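Local structure of endoglucanase A (Clostridium longisporum, 6Q1I) at residues A[214-226]-A[267-279]. The protein hydrolyses internal beta-1,4-glucosidic linkages in cellulose, lichenan and barley beta-glucan, the chain here being its glycosyl hydrolase family 5 catalytic domain. Residues are numbered along the deposited sequence; the frame is centred on the assembly and turned at random. Where two conformers were deposited one is given.
Sequences SSTTMNDFKVPDD and DSYLNTFKSKGVP
Phe273 turns its edge into one face of Phe221, a T-shaped pair with planes at 88° and Phe273 CE1 lying 3.8 Å from Phe221 CD2. Lys276 CD lies at the edge of the Phe221 ring, near its plane, and Val278 CG2 comes obliquely. Phe221 reaches the pair because its CG stands anti to the backbone N (chi1 -178°). The Tyr269 ring meets Met218 SD at its edge, 3.7 Å from CD1, whereas the same sulfur approaches Phe273 obliquely, 3.6 Å from CE2. Met218 makes both Met-aromatic contacts as a knob among Ser268, Tyr269, Thr272 and Phe273; the bend at chi3 (-65°) carries CE against the hydroxyls of Ser268, bonded to Glu265 O, and Thr272, which donates to Ser268 O. A long, flexible, polarisable side chain suits a hole lined by both rings and hydroxyls.

Lys276 reaches across to the C-terminal part of helix 215-219. Its ammonium donates to Asn219 O, from above the carbonyl plane, and to Phe221 O, in the plane of Phe221's own carbonyl; each NZ to O distance is 2.8 Å. The bonds hold one carbonyl from the last turn and one from the following loop, and the positive charge probably complements the helix dipole. A water donates to both Asn219 OD1 and Thr272 OG1, bridging the two segments. Gly277 takes the positive phi of a Schellman motif, where a CB would jam against Lys276 O, and the branched Val223 and Val278 meet tip to tip, 3.7 Å between their CG1 atoms.

In this eight-stranded TIM barrel, helices 256-275 and 215-219 pack outside the barrel wall, where Phe221 and Phe273 both rest on strands 204-208 and 229-234. Asp220, just after Asn219, salt-bridges Arg178 of helix 175-194.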
ATOM      1  N   SER A 214      -6.373 -14.027   1.578  1.00  9.53           N
ATOM      2  CA  SER A 214      -6.863 -15.374   1.813  1.00  9.62           C
ATOM      3  C   SER A 214      -8.251 -15.322   2.441  1.00  9.83           C
ATOM      4  O   SER A 214      -8.646 -14.343   3.081  1.00 10.00           O
ATOM      5  CB  SER A 214      -5.924 -16.126   2.756  1.00 10.70           C
ATOM      6  OG  SER A 214      -6.035 -15.654   4.092  1.00 11.15           O
ATOM      7  N   SER A 215      -8.989 -16.414   2.274  1.00 11.17           N
ATOM      8  CA  SER A 215     -10.325 -16.479   2.850  0.67 11.86           C
ATOM      9  C   SER A 215     -10.291 -16.265   4.360  1.00 11.45           C
ATOM     10  O   SER A 215     -11.129 -15.540   4.902  1.00 12.13           O
ATOM     11  CB  SER A 215     -11.001 -17.801   2.480  0.67 13.97           C
ATOM     12  OG  SER A 215     -10.302 -18.913   2.996  0.67 16.95           O
ATOM     13  N   THR A 216      -9.322 -16.862   5.055  1.00 11.82           N
ATOM     14  CA  THR A 216      -9.302 -16.753   6.513  1.00 12.54           C
ATOM     15  C   THR A 216      -9.119 -15.307   6.956  1.00 10.86           C
ATOM     16  O   THR A 216      -9.814 -14.827   7.861  1.00 12.40           O
ATOM     17  CB  THR A 216      -8.204 -17.640   7.098  1.00 16.96           C
ATOM     18  OG1 THR A 216      -8.517 -19.016   6.850  1.00 20.50           O
ATOM     19  CG2 THR A 216      -8.083 -17.434   8.602  1.00 19.75           C
ATOM     20  N   THR A 217      -8.177 -14.596   6.335  1.00  9.07           N
ATOM     21  CA  THR A 217      -7.900 -13.230   6.765  1.00  9.13           C
ATOM     22  C   THR A 217      -8.975 -12.256   6.291  1.00  9.10           C
ATOM     23  O   THR A 217      -9.370 -11.363   7.047  1.00 10.20           O
ATOM     24  CB  THR A 217      -6.505 -12.804   6.306  1.00  8.39           C
ATOM     25  OG1 THR A 217      -6.378 -13.010   4.900  1.00  8.80           O
ATOM     26  CG2 THR A 217      -5.437 -13.639   7.025  1.00  9.25           C
ATOM     27  N   MET A 218      -9.485 -12.424   5.068  1.00 10.20           N
ATOM     28  CA  MET A 218     -10.606 -11.600   4.630  1.00 11.38           C
ATOM     29  C   MET A 218     -11.819 -11.816   5.519  1.00 10.63           C
ATOM     30  O   MET A 218     -12.496 -10.860   5.912  1.00 10.99           O
ATOM     31  CB  MET A 218     -11.007 -11.943   3.199  1.00 13.91           C
ATOM     32  CG  MET A 218     -10.155 -11.393   2.114  1.00 14.61           C
ATOM     33  SD  MET A 218     -11.136 -11.340   0.590  1.00 15.37           S
ATOM     34  CE  MET A 218     -11.405 -13.077   0.296  1.00 13.90           C
ATOM     35  N   ASN A 219     -12.155 -13.077   5.784  1.00 10.17           N
ATOM     36  CA  ASN A 219     -13.388 -13.344   6.507  1.00 12.16           C
ATOM     37  C   ASN A 219     -13.377 -12.709   7.884  1.00 11.76           C
ATOM     38  O   ASN A 219     -14.426 -12.245   8.350  1.00 12.46           O
ATOM     39  CB  ASN A 219     -13.652 -14.840   6.604  1.00 13.44           C
ATOM     40  CG  ASN A 219     -14.079 -15.442   5.281  1.00 15.52           C
ATOM     41  OD1 ASN A 219     -14.449 -14.731   4.345  1.00 17.88           O
ATOM     42  ND2 ASN A 219     -14.046 -16.762   5.205  1.00 16.74           N
ATOM     43  N   ASP A 220     -12.214 -12.645   8.538  1.00 10.60           N
ATOM     44  CA  ASP A 220     -12.129 -12.087   9.883  1.00 11.39           C
ATOM     45  C   ASP A 220     -11.980 -10.569   9.898  1.00 11.61           C
ATOM     46  O   ASP A 220     -11.945  -9.982  10.981  1.00 13.35           O
ATOM     47  CB  ASP A 220     -10.996 -12.742  10.684  1.00 12.30           C
ATOM     48  CG  ASP A 220     -11.444 -13.983  11.441  1.00 15.82           C
ATOM     49  OD1 ASP A 220     -12.655 -14.291  11.455  1.00 17.42           O
ATOM     50  OD2 ASP A 220     -10.576 -14.647  12.038  1.00 18.32           O
ATOM     51  N   PHE A 221     -11.924  -9.922   8.739  1.00 11.57           N
ATOM     52  CA  PHE A 221     -11.850  -8.468   8.685  1.00 11.34           C
ATOM     53  C   PHE A 221     -13.107  -7.862   9.292  1.00 11.73           C
ATOM     54  O   PHE A 221     -14.225  -8.196   8.893  1.00 12.80           O
ATOM     55  CB  PHE A 221     -11.723  -8.036   7.222  1.00 11.63           C
ATOM     56  CG  PHE A 221     -11.581  -6.549   7.019  1.00 10.61           C
ATOM     57  CD1 PHE A 221     -10.349  -5.939   7.118  1.00 11.82           C
ATOM     58  CD2 PHE A 221     -12.675  -5.766   6.689  1.00 12.63           C
ATOM     59  CE1 PHE A 221     -10.215  -4.573   6.913  1.00 11.38           C
ATOM     60  CE2 PHE A 221     -12.543  -4.410   6.478  1.00 13.58           C
ATOM     61  CZ  PHE A 221     -11.315  -3.816   6.585  1.00 12.02           C
ATOM     62  N   LYS A 222     -12.929  -6.937  10.228  1.00 11.15           N
ATOM     63  CA  LYS A 222     -14.047  -6.279  10.890  1.00 11.50           C
ATOM     64  C   LYS A 222     -14.082  -4.811  10.495  1.00 12.54           C
ATOM     65  O   LYS A 222     -13.079  -4.106  10.631  1.00 15.10           O
ATOM     66  CB  LYS A 222     -13.950  -6.407  12.415  1.00 14.94           C
ATOM     67  CG  LYS A 222     -15.189  -5.902  13.145  1.00 21.51           C
ATOM     68  CD  LYS A 222     -15.123  -6.181  14.631  1.00 29.38           C
ATOM     69  CE  LYS A 222     -16.378  -5.674  15.340  1.00 33.79           C
ATOM     70  NZ  LYS A 222     -16.270  -5.752  16.828  1.00 37.03           N
ATOM     71  N   VAL A 223     -15.239  -4.358  10.027  1.00 12.31           N
ATOM     72  CA  VAL A 223     -15.453  -2.958   9.670  1.00 13.22           C
ATOM     73  C   VAL A 223     -15.931  -2.226  10.920  1.00 13.64           C
ATOM     74  O   VAL A 223     -16.982  -2.590  11.470  1.00 13.70           O
ATOM     75  CB  VAL A 223     -16.491  -2.835   8.545  1.00 15.16           C
ATOM     76  CG1 VAL A 223     -16.674  -1.376   8.132  1.00 17.77           C
ATOM     77  CG2 VAL A 223     -16.097  -3.698   7.345  1.00 17.71           C
ATOM     78  N   PRO A 224     -15.207  -1.214  11.402  1.00 13.42           N
ATOM     79  CA  PRO A 224     -15.729  -0.385  12.499  1.00 13.17           C
ATOM     80  C   PRO A 224     -17.019   0.325  12.101  1.00 12.63           C
ATOM     81  O   PRO A 224     -17.400   0.379  10.931  1.00 13.28           O
ATOM     82  CB  PRO A 224     -14.610   0.635  12.744  1.00 15.88           C
ATOM     83  CG  PRO A 224     -13.388   0.031  12.143  1.00 16.00           C
ATOM     84  CD  PRO A 224     -13.863  -0.780  10.975  1.00 16.24           C
ATOM     85  N   ASP A 225     -17.700   0.888  13.100  1.00 12.03           N
ATOM     86  CA  ASP A 225     -18.912   1.677  12.864  1.00 12.15           C
ATOM     87  C   ASP A 225     -18.487   3.038  12.321  1.00 12.35           C
ATOM     88  O   ASP A 225     -18.314   4.016  13.056  1.00 14.14           O
ATOM     89  CB  ASP A 225     -19.747   1.801  14.131  1.00 13.64           C
ATOM     90  CG  ASP A 225     -21.050   2.558  13.901  1.00 15.18           C
ATOM     91  OD1 ASP A 225     -21.328   2.975  12.759  1.00 18.57           O
ATOM     92  OD2 ASP A 225     -21.809   2.742  14.871  1.00 17.05           O
ATOM     93  N   ASP A 226     -18.319   3.083  11.003  1.00 11.26           N
ATOM     94  CA  ASP A 226     -17.797   4.237  10.288  1.00 11.11           C
ATOM     95  C   ASP A 226     -18.243   4.078   8.843  1.00 12.73           C
ATOM     96  O   ASP A 226     -18.232   2.967   8.313  1.00 15.53           O
ATOM     97  CB  ASP A 226     -16.265   4.258  10.355  1.00 11.91           C
ATOM     98  CG  ASP A 226     -15.670   5.547   9.841  1.00 13.60           C
ATOM     99  OD1 ASP A 226     -15.373   6.419  10.674  1.00 16.30           O
ATOM    100  OD2 ASP A 226     -15.482   5.690   8.612  1.00 14.19           O
ATOM    101  N   ASP A 267     -12.886 -11.731  -7.901  1.00  9.40           N
ATOM    102  CA  ASP A 267     -14.279 -11.848  -7.474  1.00 10.64           C
ATOM    103  C   ASP A 267     -14.371 -12.013  -5.957  1.00  9.71           C
ATOM    104  O   ASP A 267     -15.241 -11.421  -5.308  1.00 11.33           O
ATOM    105  CB  ASP A 267     -14.955 -13.057  -8.137  1.00 11.90           C
ATOM    106  CG  ASP A 267     -15.342 -12.827  -9.591  1.00 15.42           C
ATOM    107  OD1 ASP A 267     -15.311 -11.679 -10.078  1.00 17.13           O
ATOM    108  OD2 ASP A 267     -15.700 -13.836 -10.238  1.00 18.04           O
ATOM    109  N   SER A 268     -13.497 -12.840  -5.377  1.00  9.47           N
ATOM    110  CA  SER A 268     -13.553 -13.061  -3.933  1.00 10.22           C
ATOM    111  C   SER A 268     -13.281 -11.773  -3.160  1.00  9.60           C
ATOM    112  O   SER A 268     -13.917 -11.519  -2.130  1.00 10.08           O
ATOM    113  CB  SER A 268     -12.604 -14.188  -3.506  1.00 11.08           C
ATOM    114  OG  SER A 268     -11.260 -13.742  -3.374  1.00 11.48           O
ATOM    115  N   TYR A 269     -12.374 -10.928  -3.655  1.00  8.95           N
ATOM    116  CA  TYR A 269     -12.127  -9.651  -2.992  1.00  9.41           C
ATOM    117  C   TYR A 269     -13.344  -8.740  -3.111  1.00 10.36           C
ATOM    118  O   TYR A 269     -13.835  -8.205  -2.110  1.00 10.61           O
ATOM    119  CB  TYR A 269     -10.899  -8.963  -3.592  1.00  9.57           C
ATOM    120  CG  TYR A 269      -9.600  -9.749  -3.525  1.00  9.80           C
ATOM    121  CD1 TYR A 269      -9.412 -10.778  -2.601  1.00 10.15           C
ATOM    122  CD2 TYR A 269      -8.567  -9.471  -4.403  1.00 10.79           C
ATOM    123  CE1 TYR A 269      -8.225 -11.490  -2.552  1.00 10.50           C
ATOM    124  CE2 TYR A 269      -7.371 -10.170  -4.353  1.00 10.55           C
ATOM    125  CZ  TYR A 269      -7.209 -11.183  -3.432  1.00 10.20           C
ATOM    126  OH  TYR A 269      -6.027 -11.890  -3.383  1.00 12.05           O
ATOM    127  N   LEU A 270     -13.839  -8.547  -4.334  1.00  9.79           N
ATOM    128  CA  LEU A 270     -14.994  -7.682  -4.537  1.00 10.33           C
ATOM    129  C   LEU A 270     -16.153  -8.134  -3.669  1.00 10.39           C
ATOM    130  O   LEU A 270     -16.729  -7.350  -2.898  1.00 10.77           O
ATOM    131  CB  LEU A 270     -15.409  -7.734  -6.007  1.00 11.31           C
ATOM    132  CG  LEU A 270     -16.744  -7.064  -6.337  1.00 13.02           C
ATOM    133  CD1 LEU A 270     -16.668  -5.575  -6.041  1.00 13.79           C
ATOM    134  CD2 LEU A 270     -17.120  -7.313  -7.780  1.00 13.64           C
ATOM    135  N   ASN A 271     -16.506  -9.410  -3.782  1.00 10.73           N
ATOM    136  CA  ASN A 271     -17.761  -9.878  -3.223  1.00 11.57           C
ATOM    137  C   ASN A 271     -17.674 -10.039  -1.712  1.00 11.40           C
ATOM    138  O   ASN A 271     -18.649  -9.766  -1.004  1.00 12.92           O
ATOM    139  CB  ASN A 271     -18.191 -11.182  -3.902  1.00 13.24           C
ATOM    140  CG  ASN A 271     -18.452 -11.013  -5.401  1.00 14.93           C
ATOM    141  OD1 ASN A 271     -18.616  -9.904  -5.897  1.00 17.87           O
ATOM    142  ND2 ASN A 271     -18.478 -12.119  -6.120  1.00 14.81           N
ATOM    143  N   THR A 272     -16.523 -10.460  -1.188  1.00 11.34           N
ATOM    144  CA  THR A 272     -16.406 -10.594   0.258  1.00 10.92           C
ATOM    145  C   THR A 272     -16.498  -9.231   0.924  1.00 10.50           C
ATOM    146  O   THR A 272     -17.251  -9.048   1.887  1.00 11.34           O
ATOM    147  CB  THR A 272     -15.100 -11.286   0.652  1.00 11.50           C
ATOM    148  OG1 THR A 272     -15.045 -12.599   0.090  1.00 12.07           O
ATOM    149  CG2 THR A 272     -15.013 -11.399   2.168  1.00 12.21           C
ATOM    150  N   PHE A 273     -15.738  -8.256   0.434  1.00 10.06           N
ATOM    151  CA  PHE A 273     -15.781  -6.946   1.075  1.00  9.83           C
ATOM    152  C   PHE A 273     -17.109  -6.238   0.833  1.00 10.95           C
ATOM    153  O   PHE A 273     -17.610  -5.572   1.743  1.00 12.08           O
ATOM    154  CB  PHE A 273     -14.538  -6.130   0.708  1.00  9.47           C
ATOM    155  CG  PHE A 273     -13.281  -6.696   1.312  1.00  9.31           C
ATOM    156  CD1 PHE A 273     -13.120  -6.716   2.693  1.00  9.95           C
ATOM    157  CD2 PHE A 273     -12.280  -7.232   0.520  1.00  8.33           C
ATOM    158  CE1 PHE A 273     -11.984  -7.252   3.269  1.00 11.35           C
ATOM    159  CE2 PHE A 273     -11.139  -7.765   1.095  1.00  9.41           C
ATOM    160  CZ  PHE A 273     -10.993  -7.781   2.459  1.00  9.77           C
ATOM    161  N   LYS A 274     -17.728  -6.412  -0.341  1.00 11.34           N
ATOM    162  CA  LYS A 274     -19.065  -5.861  -0.557  1.00 13.33           C
ATOM    163  C   LYS A 274     -20.069  -6.448   0.422  1.00 13.88           C
ATOM    164  O   LYS A 274     -20.928  -5.728   0.952  1.00 14.29           O
ATOM    165  CB  LYS A 274     -19.510  -6.104  -1.999  1.00 17.73           C
ATOM    166  CG  LYS A 274     -19.128  -4.982  -2.955  1.00 25.68           C
ATOM    167  CD  LYS A 274     -19.837  -5.113  -4.300  1.00 30.70           C
ATOM    168  CE  LYS A 274     -19.733  -3.828  -5.108  1.00 33.95           C
ATOM    169  NZ  LYS A 274     -20.632  -2.762  -4.579  1.00 36.46           N
ATOM    170  N   SER A 275     -19.977  -7.755   0.685  1.00 13.43           N
ATOM    171  CA  SER A 275     -20.896  -8.384   1.628  1.00 13.43           C
ATOM    172  C   SER A 275     -20.699  -7.863   3.045  1.00 13.37           C
ATOM    173  O   SER A 275     -21.609  -8.005   3.870  1.00 15.88           O
ATOM    174  CB  SER A 275     -20.770  -9.914   1.585  1.00 14.55           C
ATOM    175  OG  SER A 275     -19.623 -10.389   2.270  1.00 15.46           O
ATOM    176  N   LYS A 276     -19.545  -7.240   3.321  1.00 13.31           N
ATOM    177  CA  LYS A 276     -19.251  -6.540   4.565  1.00 13.06           C
ATOM    178  C   LYS A 276     -19.520  -5.038   4.501  1.00 14.80           C
ATOM    179  O   LYS A 276     -19.308  -4.344   5.499  1.00 16.57           O
ATOM    180  CB  LYS A 276     -17.781  -6.765   4.947  1.00 14.11           C
ATOM    181  CG  LYS A 276     -17.468  -8.198   5.335  1.00 13.81           C
ATOM    182  CD  LYS A 276     -15.965  -8.427   5.506  1.00 14.20           C
ATOM    183  CE  LYS A 276     -15.657  -9.851   5.920  1.00 14.11           C
ATOM    184  NZ  LYS A 276     -15.791  -9.999   7.390  1.00 13.80           N
ATOM    185  N   GLY A 277     -19.971  -4.520   3.366  1.00 12.80           N
ATOM    186  CA  GLY A 277     -20.347  -3.127   3.245  1.00 13.33           C
ATOM    187  C   GLY A 277     -19.248  -2.153   2.869  1.00 13.13           C
ATOM    188  O   GLY A 277     -19.461  -0.940   2.997  1.00 14.68           O
ATOM    189  N   VAL A 278     -18.091  -2.628   2.405  1.00 11.17           N
ATOM    190  CA  VAL A 278     -16.986  -1.730   2.074  1.00  9.96           C
ATOM    191  C   VAL A 278     -16.379  -2.013   0.707  1.00  9.46           C
ATOM    192  O   VAL A 278     -16.375  -3.163   0.241  1.00  9.77           O
ATOM    193  CB  VAL A 278     -15.872  -1.758   3.146  1.00 10.86           C
ATOM    194  CG1 VAL A 278     -16.399  -1.244   4.470  1.00 12.57           C
ATOM    195  CG2 VAL A 278     -15.226  -3.138   3.271  1.00 11.31           C
ATOM    196  N   PRO A 279     -15.799  -1.000   0.068  1.00  8.75           N
ATOM    197  CA  PRO A 279     -14.959  -1.241  -1.110  1.00  8.54           C
ATOM    198  C   PRO A 279     -13.614  -1.817  -0.702  1.00  8.12           C
ATOM    199  O   PRO A 279     -13.267  -1.886   0.479  1.00  9.03           O
ATOM    200  CB  PRO A 279     -14.802   0.146  -1.730  1.00 10.59           C
ATOM    201  CG  PRO A 279     -15.085   1.108  -0.623  1.00 12.69           C
ATOM    202  CD  PRO A 279     -15.845   0.415   0.459  1.00 10.35           C
TER
HETATM  203  O   HOH W   1     -14.509 -15.021   1.317  1.00 25.72           O